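Local coordinates for sulfur carrier protein ThiS adenylyltransferase (Escherichia coli, PDB 1ZUD) that catalyses the ATP-dependent adenylation of the C-terminal glycine of the sulfur carrier ThiS in thiamine biosynthesis, at residues P42-A50 with L91-Q99; I147-L158 with V190-Q201. One frame throughout, in Å; residues are numbered along the deposited sequence. Where two conformers were deposited one is given.

Interactions 1 and 2 both involve helices packed on the Rossmann-type sheet, and their centres lie 20 Å apart. They meet where helix 40-50 lies against helix 191-210: Ala43 CB is 3.4 Å from Gly198 O, and Pro42 CB is 3.7 Å from Thr199 OG1. Interaction 2 is the closer to the ATP site: the Val194 side chain is about 4 Å from the ATP-binding residue Gly38 and from the side chain of Arg70, another ATP-binding residue. In interaction 1 the side chain of Leu45 is about 10 Å from Gly38. Both contacts reach the second subunit, where Tyr46 packs on Gly195 of that neighbour, and interaction 2 also borders the ThiS chain.

Interaction 1: P42-A50 with L91-Q99; sequences PAALYLAGA and LTQLNPDIQ
Leu91 and Leu94 turn their branches to Ala44, Leu45 and Ala48, packing together two crossover helices of the Rossmann-type fold: helix 40-50, which leads to strand 54-58, and helix 83-94, which leads from it to strand 99-103. Ala44 and Leu91 also share Leu57 of strand 54-58, placing their contact next to the sheet. Leu91 spreads its methyls, CD1 against Ala44 CB and CD2 3.8 Å from Leu45 CA, its chain slanting across that of Leu45. Leu94 instead meets Leu45 at about a right angle, CD2 to CD2 at 3.9 Å. With CG anti to the backbone N (chi1 174°), Leu94 also brings CD2 to 3.6 Å from Leu45 O. Just past the helix, Asn95 ND2 donates to Ala48 O at 3.0 Å, a nearly straight bond (163°) with the acceptor in the amide plane. ND2 also bonds Tyr9 OH, while OD1 accepts from Asp97 N at 3.1 Å, an Asx turn that helps fix the amide's rotation. A leucine in place of Asn95 would probably leave Ala48 O and Asp97 N without these side-chain partners and the turn less firmly held. Ile98 completes the contact, its CD1 3.7 Å from Ala48 CA and 4.0 Å from Ala48 CB.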
ATOM      1  N   PRO C  42       4.255   6.130   8.845  1.00 23.56           N
ATOM      2  CA  PRO C  42       3.065   5.244   8.883  1.00 22.60           C
ATOM      3  C   PRO C  42       3.408   3.897   9.503  1.00 25.82           C
ATOM      4  O   PRO C  42       2.564   3.305  10.198  1.00 25.30           O
ATOM      5  CB  PRO C  42       2.654   5.066   7.433  1.00 20.30           C
ATOM      6  CG  PRO C  42       3.866   5.473   6.668  1.00 17.71           C
ATOM      7  CD  PRO C  42       4.661   6.433   7.461  1.00 19.82           C
ATOM      8  N   ALA C  43       4.616   3.381   9.259  1.00 23.30           N
ATOM      9  CA  ALA C  43       4.939   2.091   9.880  1.00 23.91           C
ATOM     10  C   ALA C  43       4.841   2.186  11.409  1.00 19.49           C
ATOM     11  O   ALA C  43       4.270   1.311  12.082  1.00 25.04           O
ATOM     12  CB  ALA C  43       6.356   1.615   9.471  1.00 28.90           C
ATOM     13  N   ALA C  44       5.363   3.252  11.977  1.00 21.07           N
ATOM     14  CA  ALA C  44       5.305   3.367  13.434  1.00 20.08           C
ATOM     15  C   ALA C  44       3.830   3.503  13.937  1.00 23.40           C
ATOM     16  O   ALA C  44       3.466   2.892  14.949  1.00 18.71           O
ATOM     17  CB  ALA C  44       6.142   4.588  13.906  1.00 19.17           C
ATOM     18  N   LEU C  45       3.014   4.287  13.230  1.00 22.41           N
ATOM     19  CA  LEU C  45       1.614   4.500  13.622  1.00 21.20           C
ATOM     20  C   LEU C  45       0.901   3.150  13.649  1.00 21.51           C
ATOM     21  O   LEU C  45       0.204   2.839  14.593  1.00 22.39           O
ATOM     22  CB  LEU C  45       0.884   5.430  12.620  1.00 19.79           C
ATOM     23  CG  LEU C  45       1.005   6.920  12.989  1.00 29.80           C
ATOM     24  CD1 LEU C  45       0.796   7.796  11.743  1.00 25.90           C
ATOM     25  CD2 LEU C  45       0.034   7.248  14.156  1.00 22.97           C
ATOM     26  N   TYR C  46       1.049   2.365  12.587  1.00 19.37           N
ATOM     27  CA  TYR C  46       0.356   1.061  12.527  1.00 20.26           C
ATOM     28  C   TYR C  46       0.885   0.051  13.511  1.00 19.67           C
ATOM     29  O   TYR C  46       0.123  -0.786  14.047  1.00 24.35           O
ATOM     30  CB  TYR C  46       0.401   0.472  11.099  1.00 18.02           C
ATOM     31  CG  TYR C  46      -0.591   1.159  10.196  1.00 16.51           C
ATOM     32  CD1 TYR C  46      -0.158   2.116   9.261  1.00 16.32           C
ATOM     33  CD2 TYR C  46      -1.962   0.950  10.364  1.00 18.35           C
ATOM     34  CE1 TYR C  46      -1.066   2.872   8.532  1.00 18.57           C
ATOM     35  CE2 TYR C  46      -2.908   1.682   9.604  1.00 23.16           C
ATOM     36  CZ  TYR C  46      -2.435   2.649   8.691  1.00 18.97           C
ATOM     37  OH  TYR C  46      -3.321   3.352   7.919  1.00 22.46           O
ATOM     38  N   LEU C  47       2.193   0.064  13.714  1.00 21.09           N
ATOM     39  CA  LEU C  47       2.815  -0.880  14.671  1.00 20.04           C
ATOM     40  C   LEU C  47       2.353  -0.484  16.089  1.00 24.00           C
ATOM     41  O   LEU C  47       2.046  -1.349  16.927  1.00 21.86           O
ATOM     42  CB  LEU C  47       4.332  -0.833  14.502  0.70 23.85           C
ATOM     43  CG  LEU C  47       4.999  -2.027  13.751  0.70 23.73           C
ATOM     44  CD1 LEU C  47       4.014  -3.037  13.141  0.70 12.09           C
ATOM     45  CD2 LEU C  47       5.953  -1.465  12.737  0.70 21.79           C
ATOM     46  N   ALA C  48       2.304   0.817  16.368  1.00 20.95           N
ATOM     47  CA  ALA C  48       1.789   1.243  17.688  1.00 23.41           C
ATOM     48  C   ALA C  48       0.315   0.818  17.846  1.00 24.60           C
ATOM     49  O   ALA C  48      -0.105   0.314  18.911  1.00 25.33           O
ATOM     50  CB  ALA C  48       1.884   2.755  17.838  1.00 22.30           C
ATOM     51  N   GLY C  49      -0.477   1.039  16.799  1.00 25.81           N
ATOM     52  CA  GLY C  49      -1.878   0.687  16.894  1.00 22.43           C
ATOM     53  C   GLY C  49      -2.044  -0.800  17.061  1.00 24.29           C
ATOM     54  O   GLY C  49      -2.991  -1.229  17.729  1.00 24.23           O
ATOM     55  N   ALA C  50      -1.142  -1.584  16.464  1.00 19.81           N
ATOM     56  CA  ALA C  50      -1.187  -3.049  16.536  1.00 22.22           C
ATOM     57  C   ALA C  50      -0.802  -3.672  17.896  1.00 20.99           C
ATOM     58  O   ALA C  50      -0.991  -4.891  18.120  1.00 23.19           O
ATOM     59  CB  ALA C  50      -0.237  -3.662  15.437  1.00 21.73           C
ATOM     60  N   LEU C  91       2.870   9.196  19.361  1.00 24.97           N
ATOM     61  CA  LEU C  91       2.494   7.791  19.423  1.00 28.31           C
ATOM     62  C   LEU C  91       1.987   7.418  20.826  1.00 26.32           C
ATOM     63  O   LEU C  91       1.099   6.571  20.956  1.00 28.71           O
ATOM     64  CB  LEU C  91       3.692   6.908  19.009  1.00 22.96           C
ATOM     65  CG  LEU C  91       4.101   6.971  17.510  1.00 23.38           C
ATOM     66  CD1 LEU C  91       5.426   6.265  17.343  1.00 30.44           C
ATOM     67  CD2 LEU C  91       3.041   6.327  16.607  1.00 20.25           C
ATOM     68  N   THR C  92       2.522   8.011  21.885  1.00 25.51           N
ATOM     69  CA  THR C  92       1.955   7.630  23.163  1.00 30.86           C
ATOM     70  C   THR C  92       0.527   8.150  23.277  1.00 30.60           C
ATOM     71  O   THR C  92      -0.253   7.576  24.033  1.00 28.56           O
ATOM     72  CB  THR C  92       2.795   8.042  24.442  1.00 38.28           C
ATOM     73  OG1 THR C  92       2.142   9.090  25.167  1.00 45.06           O
ATOM     74  CG2 THR C  92       4.181   8.397  24.100  1.00 25.18           C
ATOM     75  N   GLN C  93       0.178   9.190  22.517  1.00 29.13           N
ATOM     76  CA  GLN C  93      -1.202   9.711  22.538  1.00 33.66           C
ATOM     77  C   GLN C  93      -2.122   8.664  21.907  1.00 33.28           C
ATOM     78  O   GLN C  93      -3.280   8.465  22.326  1.00 32.88           O
ATOM     79  CB  GLN C  93      -1.296  11.010  21.721  0.50 31.07           C
ATOM     80  CG  GLN C  93      -0.827  12.256  22.465  0.50 33.85           C
ATOM     81  CD  GLN C  93      -0.615  13.438  21.550  0.50 33.34           C
ATOM     82  OE1 GLN C  93      -1.394  13.677  20.627  0.50 40.34           O
ATOM     83  NE2 GLN C  93       0.445  14.197  21.805  0.50 43.91           N
ATOM     84  N   LEU C  94      -1.609   8.003  20.870  1.00 24.95           N
ATOM     85  CA  LEU C  94      -2.387   6.973  20.201  1.00 21.54           C
ATOM     86  C   LEU C  94      -2.507   5.746  21.117  1.00 19.55           C
ATOM     87  O   LEU C  94      -3.586   5.168  21.321  1.00 20.83           O
ATOM     88  CB  LEU C  94      -1.671   6.586  18.894  1.00 24.10           C
ATOM     89  CG  LEU C  94      -2.287   5.407  18.140  1.00 31.84           C
ATOM     90  CD1 LEU C  94      -3.686   5.765  17.593  1.00 28.12           C
ATOM     91  CD2 LEU C  94      -1.323   5.014  17.015  1.00 35.85           C
ATOM     92  N   ASN C  95      -1.367   5.361  21.686  1.00 22.34           N
ATOM     93  CA  ASN C  95      -1.304   4.186  22.526  1.00 24.09           C
ATOM     94  C   ASN C  95      -0.300   4.365  23.691  1.00 24.00           C
ATOM     95  O   ASN C  95       0.887   4.055  23.580  1.00 27.31           O
ATOM     96  CB  ASN C  95      -0.944   2.950  21.668  1.00 24.25           C
ATOM     97  CG  ASN C  95      -1.111   1.625  22.439  1.00 30.00           C
ATOM     98  OD1 ASN C  95      -1.288   1.634  23.648  1.00 29.10           O
ATOM     99  ND2 ASN C  95      -1.038   0.479  21.731  1.00 21.02           N
ATOM    100  N   PRO C  96      -0.802   4.822  24.851  1.00 25.90           N
ATOM    101  CA  PRO C  96       0.007   5.047  26.054  1.00 24.71           C
ATOM    102  C   PRO C  96       0.355   3.783  26.806  1.00 27.59           C
ATOM    103  O   PRO C  96       0.988   3.845  27.833  1.00 28.39           O
ATOM    104  CB  PRO C  96      -0.881   5.965  26.911  1.00 30.28           C
ATOM    105  CG  PRO C  96      -2.286   5.496  26.573  1.00 29.03           C
ATOM    106  CD  PRO C  96      -2.217   5.208  25.055  1.00 25.18           C
ATOM    107  N   ASP C  97      -0.050   2.631  26.292  1.00 26.53           N
ATOM    108  CA  ASP C  97       0.188   1.369  26.984  1.00 28.71           C
ATOM    109  C   ASP C  97       1.369   0.551  26.479  1.00 31.99           C
ATOM    110  O   ASP C  97       1.646  -0.540  26.959  1.00 33.63           O
ATOM    111  CB  ASP C  97      -1.101   0.522  26.946  1.00 34.38           C
ATOM    112  CG  ASP C  97      -2.256   1.209  27.707  1.00 39.09           C
ATOM    113  OD1 ASP C  97      -1.944   1.912  28.680  1.00 39.31           O
ATOM    114  OD2 ASP C  97      -3.437   1.052  27.356  1.00 43.40           O
ATOM    115  N   ILE C  98       2.091   1.061  25.514  1.00 29.11           N
ATOM    116  CA  ILE C  98       3.254   0.290  25.070  1.00 26.71           C
ATOM    117  C   ILE C  98       4.512   1.104  25.374  1.00 27.15           C
ATOM    118  O   ILE C  98       4.403   2.293  25.707  1.00 29.50           O
ATOM    119  CB  ILE C  98       3.147  -0.075  23.564  0.50 25.39           C
ATOM    120  CG1 ILE C  98       2.838   1.177  22.725  0.50 28.31           C
ATOM    121  CG2 ILE C  98       2.091  -1.184  23.390  0.50 24.52           C
ATOM    122  CD1 ILE C  98       2.864   0.912  21.228  0.50 24.97           C
ATOM    123  N   GLN C  99       5.685   0.463  25.297  1.00 22.81           N
ATOM    124  CA  GLN C  99       6.969   1.121  25.539  1.00 26.83           C
ATOM    125  C   GLN C  99       7.484   1.867  24.295  1.00 26.22           C
ATOM    126  O   GLN C  99       7.772   1.246  23.249  1.00 30.07           O
ATOM    127  CB  GLN C  99       7.993   0.067  25.998  1.00 26.97           C
ATOM    128  CG  GLN C  99       9.416   0.576  26.179  1.00 35.31           C
ATOM    129  CD  GLN C  99       9.521   1.782  27.109  1.00 45.62           C
ATOM    130  OE1 GLN C  99       8.945   1.795  28.202  1.00 47.97           O
ATOM    131  NE2 GLN C  99      10.273   2.799  26.682  1.00 48.51           N
TER

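Interaction 2: I147-L158 with V190-Q201; sequences ITASAVGFGGQL and VGPVVGVMGTLQ
Val190, at the N-cap position of helix 191-210, donates its backbone N to Gly153 O at 3.3 Å and 168°, tying the helix start to the type II' turn of the hairpin. Its CG2, anti to the carbonyl carbon, sits over the centre of the Phe154 ring, 3.6 Å from the centroid, a CH-pi contact. One turn on, Val193 rests CG1 against Phe154 O at 3.7 Å. Val194 flanks the first strand, its CA 3.7 Å from Ala151 CB. Met197, bent at chi2 and chi3, passes SD 3.9 Å from Gly156 CA, where a beta carbon would collide with the sulfur. Its CE ends 3.5 Å from Leu158 CB, tighter than usual van der Waals contact. Leu200 crosses Leu158 at about a right angle, CB on CD2. Gln201 lays its amide along Ala149 CB and gives NE2 to Ile147 O at 3.1 Å; the oxygen lies in the glutamine's amide plane, but the donor stands 50° out of the carbonyl plane. Asp124 O is a second acceptor for NE2. The axis of 191-201 runs nearly antiparallel (175°) to that of strand 147-152. On the side turned from the helix, Ser150 OG bonds Ile63 O, and Gln157 bonds Gln61 O through NE2 and Ile63 N through OE1, all of the ThiS chain. Gly66 of ThiS packs on Val194, near the ATP-binding Gly38 and Arg70, in the Rossmann-type fold of this HesA/MoeB/ThiF enzyme.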
ATOM      1  N   ILE C 147      13.261  -5.803   7.436  1.00 16.02           N
ATOM      2  CA  ILE C 147      12.213  -5.491   6.460  1.00 16.30           C
ATOM      3  C   ILE C 147      12.602  -4.152   5.908  1.00 20.24           C
ATOM      4  O   ILE C 147      12.607  -3.143   6.613  1.00 22.58           O
ATOM      5  CB  ILE C 147      10.800  -5.461   7.141  1.00 25.62           C
ATOM      6  CG1 ILE C 147      10.502  -6.850   7.720  1.00 20.52           C
ATOM      7  CG2 ILE C 147       9.723  -5.076   6.115  1.00 26.18           C
ATOM      8  CD1 ILE C 147       9.282  -6.936   8.684  1.00 25.33           C
ATOM      9  N   THR C 148      12.896  -4.110   4.623  1.00 20.14           N
ATOM     10  CA  THR C 148      13.365  -2.872   4.051  1.00 17.91           C
ATOM     11  C   THR C 148      12.523  -2.383   2.912  1.00 19.79           C
ATOM     12  O   THR C 148      12.029  -3.173   2.127  1.00 22.14           O
ATOM     13  CB  THR C 148      14.888  -3.028   3.546  1.00 31.62           C
ATOM     14  OG1 THR C 148      15.329  -1.800   2.944  1.00 33.42           O
ATOM     15  CG2 THR C 148      15.005  -4.157   2.476  1.00 30.55           C
ATOM     16  N   ALA C 149      12.391  -1.072   2.791  1.00 20.16           N
ATOM     17  CA  ALA C 149      11.588  -0.518   1.683  1.00 22.12           C
ATOM     18  C   ALA C 149      12.132   0.834   1.266  1.00 18.68           C
ATOM     19  O   ALA C 149      12.885   1.434   1.989  1.00 19.94           O
ATOM     20  CB  ALA C 149      10.101  -0.399   2.111  1.00 21.80           C
ATOM     21  N   SER C 150      11.759   1.290   0.070  1.00 20.06           N
ATOM     22  CA  SER C 150      12.205   2.569  -0.425  1.00 22.04           C
ATOM     23  C   SER C 150      11.125   3.078  -1.396  1.00 19.96           C
ATOM     24  O   SER C 150      10.226   2.318  -1.853  1.00 20.90           O
ATOM     25  CB  SER C 150      13.551   2.411  -1.170  1.00 25.59           C
ATOM     26  OG  SER C 150      13.400   1.468  -2.221  1.00 24.31           O
ATOM     27  N   ALA C 151      11.185   4.371  -1.695  1.00 18.84           N
ATOM     28  CA  ALA C 151      10.239   4.925  -2.656  1.00 15.47           C
ATOM     29  C   ALA C 151      10.787   6.231  -3.173  1.00 17.35           C
ATOM     30  O   ALA C 151      11.486   6.906  -2.435  1.00 19.47           O
ATOM     31  CB  ALA C 151       8.848   5.153  -1.966  1.00 16.63           C
ATOM     32  N   VAL C 152      10.468   6.576  -4.425  1.00 19.83           N
ATOM     33  CA  VAL C 152      10.887   7.849  -5.012  1.00 21.98           C
ATOM     34  C   VAL C 152       9.931   8.050  -6.167  1.00 23.31           C
ATOM     35  O   VAL C 152       9.538   7.082  -6.808  1.00 21.12           O
ATOM     36  CB  VAL C 152      12.419   7.860  -5.512  1.00 27.42           C
ATOM     37  CG1 VAL C 152      12.624   7.039  -6.777  1.00 22.87           C
ATOM     38  CG2 VAL C 152      12.864   9.294  -5.797  1.00 24.38           C
ATOM     39  N   GLY C 153       9.512   9.294  -6.430  1.00 20.20           N
ATOM     40  CA  GLY C 153       8.605   9.505  -7.540  1.00 19.05           C
ATOM     41  C   GLY C 153       7.332   8.709  -7.341  1.00 24.57           C
ATOM     42  O   GLY C 153       6.673   8.835  -6.316  1.00 24.77           O
ATOM     43  N   PHE C 154       6.957   7.887  -8.327  1.00 22.39           N
ATOM     44  CA  PHE C 154       5.782   7.049  -8.163  1.00 23.05           C
ATOM     45  C   PHE C 154       6.193   5.582  -7.895  1.00 22.57           C
ATOM     46  O   PHE C 154       5.348   4.686  -7.919  1.00 25.12           O
ATOM     47  CB  PHE C 154       4.917   7.085  -9.440  1.00 22.40           C
ATOM     48  CG  PHE C 154       4.090   8.349  -9.583  1.00 28.54           C
ATOM     49  CD1 PHE C 154       2.760   8.378  -9.164  1.00 32.78           C
ATOM     50  CD2 PHE C 154       4.656   9.503 -10.126  1.00 34.21           C
ATOM     51  CE1 PHE C 154       1.979   9.569  -9.293  1.00 36.51           C
ATOM     52  CE2 PHE C 154       3.891  10.696 -10.260  1.00 34.64           C
ATOM     53  CZ  PHE C 154       2.567  10.719  -9.847  1.00 29.18           C
ATOM     54  N   GLY C 155       7.478   5.325  -7.657  1.00 22.49           N
ATOM     55  CA  GLY C 155       7.876   3.939  -7.462  1.00 23.75           C
ATOM     56  C   GLY C 155       8.285   3.521  -6.065  1.00 22.88           C
ATOM     57  O   GLY C 155       8.707   4.365  -5.265  1.00 20.63           O
ATOM     58  N   GLY C 156       8.132   2.214  -5.780  1.00 18.37           N
ATOM     59  CA  GLY C 156       8.470   1.671  -4.464  1.00 17.94           C
ATOM     60  C   GLY C 156       9.117   0.297  -4.592  1.00 19.85           C
ATOM     61  O   GLY C 156       8.859  -0.382  -5.586  1.00 16.92           O
ATOM     62  N   GLN C 157       9.958  -0.073  -3.616  1.00 19.58           N
ATOM     63  CA  GLN C 157      10.633  -1.369  -3.555  1.00 23.78           C
ATOM     64  C   GLN C 157      10.518  -1.870  -2.135  1.00 22.58           C
ATOM     65  O   GLN C 157      10.674  -1.100  -1.208  1.00 19.87           O
ATOM     66  CB  GLN C 157      12.134  -1.228  -3.937  1.00 18.62           C
ATOM     67  CG  GLN C 157      12.300  -0.605  -5.342  1.00 28.55           C
ATOM     68  CD  GLN C 157      13.777  -0.483  -5.835  1.00 25.10           C
ATOM     69  OE1 GLN C 157      14.698  -0.461  -5.032  1.00 27.00           O
ATOM     70  NE2 GLN C 157      13.964  -0.362  -7.154  1.00 23.67           N
ATOM     71  N   LEU C 158      10.267  -3.169  -1.955  1.00 20.39           N
ATOM     72  CA  LEU C 158      10.159  -3.730  -0.615  1.00 21.07           C
ATOM     73  C   LEU C 158      10.715  -5.202  -0.597  1.00 22.94           C
ATOM     74  O   LEU C 158      10.514  -5.938  -1.556  1.00 21.17           O
ATOM     75  CB  LEU C 158       8.676  -3.749  -0.226  1.00 21.91           C
ATOM     76  CG  LEU C 158       8.250  -4.617   0.948  1.00 35.40           C
ATOM     77  CD1 LEU C 158       8.759  -3.980   2.214  1.00 33.98           C
ATOM     78  CD2 LEU C 158       6.703  -4.723   0.979  1.00 40.33           C
ATOM     79  N   VAL C 190       5.584  11.134  -4.247  1.00 24.30           N
ATOM     80  CA  VAL C 190       4.149  11.212  -3.987  1.00 24.58           C
ATOM     81  C   VAL C 190       3.914  10.626  -2.591  1.00 27.70           C
ATOM     82  O   VAL C 190       4.390   9.522  -2.258  1.00 21.85           O
ATOM     83  CB  VAL C 190       3.388  10.413  -5.076  1.00 30.14           C
ATOM     84  CG1 VAL C 190       1.894  10.488  -4.840  1.00 29.41           C
ATOM     85  CG2 VAL C 190       3.740  10.996  -6.466  1.00 28.19           C
ATOM     86  N   GLY C 191       3.205  11.399  -1.771  1.00 21.65           N
ATOM     87  CA  GLY C 191       2.932  11.029  -0.417  1.00 15.33           C
ATOM     88  C   GLY C 191       2.443   9.617  -0.207  1.00 24.75           C
ATOM     89  O   GLY C 191       3.067   8.828   0.508  1.00 21.06           O
ATOM     90  N   PRO C 192       1.317   9.267  -0.831  1.00 21.82           N
ATOM     91  CA  PRO C 192       0.756   7.925  -0.673  1.00 20.17           C
ATOM     92  C   PRO C 192       1.618   6.823  -1.264  1.00 20.21           C
ATOM     93  O   PRO C 192       1.423   5.686  -0.937  1.00 19.48           O
ATOM     94  CB  PRO C 192      -0.597   8.005  -1.395  1.00 23.70           C
ATOM     95  CG  PRO C 192      -0.924   9.480  -1.482  1.00 26.04           C
ATOM     96  CD  PRO C 192       0.398  10.184  -1.552  1.00 22.05           C
ATOM     97  N   VAL C 193       2.542   7.120  -2.148  1.00 17.77           N
ATOM     98  CA  VAL C 193       3.383   6.003  -2.631  1.00 19.99           C
ATOM     99  C   VAL C 193       4.381   5.593  -1.525  1.00 20.90           C
ATOM    100  O   VAL C 193       4.532   4.411  -1.194  1.00 20.21           O
ATOM    101  CB  VAL C 193       4.161   6.388  -3.917  1.00 22.29           C
ATOM    102  CG1 VAL C 193       5.133   5.232  -4.292  1.00 23.77           C
ATOM    103  CG2 VAL C 193       3.160   6.652  -5.069  1.00 20.43           C
ATOM    104  N   VAL C 194       5.084   6.553  -0.938  1.00 21.82           N
ATOM    105  CA  VAL C 194       6.029   6.190   0.111  1.00 22.62           C
ATOM    106  C   VAL C 194       5.200   5.672   1.308  1.00 21.75           C
ATOM    107  O   VAL C 194       5.619   4.775   2.058  1.00 21.86           O
ATOM    108  CB  VAL C 194       6.995   7.384   0.512  1.00 29.03           C
ATOM    109  CG1 VAL C 194       6.226   8.583   1.102  1.00 18.94           C
ATOM    110  CG2 VAL C 194       7.944   6.894   1.580  1.00 25.64           C
ATOM    111  N   GLY C 195       4.009   6.227   1.485  1.00 19.57           N
ATOM    112  CA  GLY C 195       3.135   5.785   2.575  1.00 21.45           C
ATOM    113  C   GLY C 195       2.712   4.316   2.405  1.00 21.72           C
ATOM    114  O   GLY C 195       2.713   3.564   3.398  1.00 24.05           O
ATOM    115  N   VAL C 196       2.358   3.901   1.190  1.00 17.13           N
ATOM    116  CA  VAL C 196       1.961   2.524   1.063  1.00 21.34           C
ATOM    117  C   VAL C 196       3.131   1.568   1.353  1.00 18.21           C
ATOM    118  O   VAL C 196       2.924   0.533   1.995  1.00 19.70           O
ATOM    119  CB  VAL C 196       1.360   2.133  -0.319  1.00 28.06           C
ATOM    120  CG1 VAL C 196       0.131   2.966  -0.605  1.00 35.88           C
ATOM    121  CG2 VAL C 196       2.354   2.213  -1.400  1.00 38.68           C
ATOM    122  N   MET C 197       4.344   1.957   0.976  1.00 16.28           N
ATOM    123  CA  MET C 197       5.515   1.088   1.232  1.00 20.72           C
ATOM    124  C   MET C 197       5.765   0.975   2.716  1.00 22.58           C
ATOM    125  O   MET C 197       6.047  -0.105   3.229  1.00 19.97           O
ATOM    126  CB  MET C 197       6.771   1.631   0.516  1.00 21.82           C
ATOM    127  CG  MET C 197       6.578   1.819  -1.007  1.00 19.02           C
ATOM    128  SD  MET C 197       5.823   0.414  -1.925  1.00 22.84           S
ATOM    129  CE  MET C 197       7.100  -0.918  -1.548  1.00 25.90           C
ATOM    130  N   GLY C 198       5.668   2.091   3.448  1.00 18.16           N
ATOM    131  CA  GLY C 198       5.901   1.961   4.873  1.00 13.72           C
ATOM    132  C   GLY C 198       4.799   1.190   5.571  1.00 17.56           C
ATOM    133  O   GLY C 198       5.054   0.450   6.528  1.00 19.03           O
ATOM    134  N   THR C 199       3.554   1.387   5.137  1.00 17.05           N
ATOM    135  CA  THR C 199       2.439   0.640   5.745  1.00 17.86           C
ATOM    136  C   THR C 199       2.653  -0.866   5.470  1.00 21.27           C
ATOM    137  O   THR C 199       2.368  -1.730   6.338  1.00 18.61           O
ATOM    138  CB  THR C 199       1.076   1.111   5.152  1.00 23.96           C
ATOM    139  OG1 THR C 199       0.961   2.506   5.413  1.00 21.13           O
ATOM    140  CG2 THR C 199      -0.132   0.399   5.834  1.00 18.89           C
ATOM    141  N   LEU C 200       3.125  -1.190   4.267  1.00 17.45           N
ATOM    142  CA  LEU C 200       3.395  -2.618   3.939  1.00 19.16           C
ATOM    143  C   LEU C 200       4.527  -3.174   4.818  1.00 16.66           C
ATOM    144  O   LEU C 200       4.502  -4.332   5.163  1.00 21.03           O
ATOM    145  CB  LEU C 200       3.760  -2.776   2.463  1.00 18.84           C
ATOM    146  CG  LEU C 200       2.514  -2.615   1.595  1.00 27.55           C
ATOM    147  CD1 LEU C 200       2.955  -2.532   0.101  1.00 24.58           C
ATOM    148  CD2 LEU C 200       1.519  -3.743   1.915  1.00 25.21           C
ATOM    149  N   GLN C 201       5.531  -2.354   5.148  1.00 19.37           N
ATOM    150  CA  GLN C 201       6.564  -2.770   6.083  1.00 22.04           C
ATOM    151  C   GLN C 201       5.904  -3.140   7.423  1.00 22.16           C
ATOM    152  O   GLN C 201       6.264  -4.137   8.013  1.00 17.88           O
ATOM    153  CB  GLN C 201       7.551  -1.637   6.342  1.00 23.90           C
ATOM    154  CG  GLN C 201       8.480  -1.419   5.180  1.00 24.52           C
ATOM    155  CD  GLN C 201       9.491  -0.358   5.516  1.00 26.65           C
ATOM    156  OE1 GLN C 201       9.186   0.824   5.389  1.00 26.06           O
ATOM    157  NE2 GLN C 201      10.684  -0.764   5.965  1.00 25.88           N
TER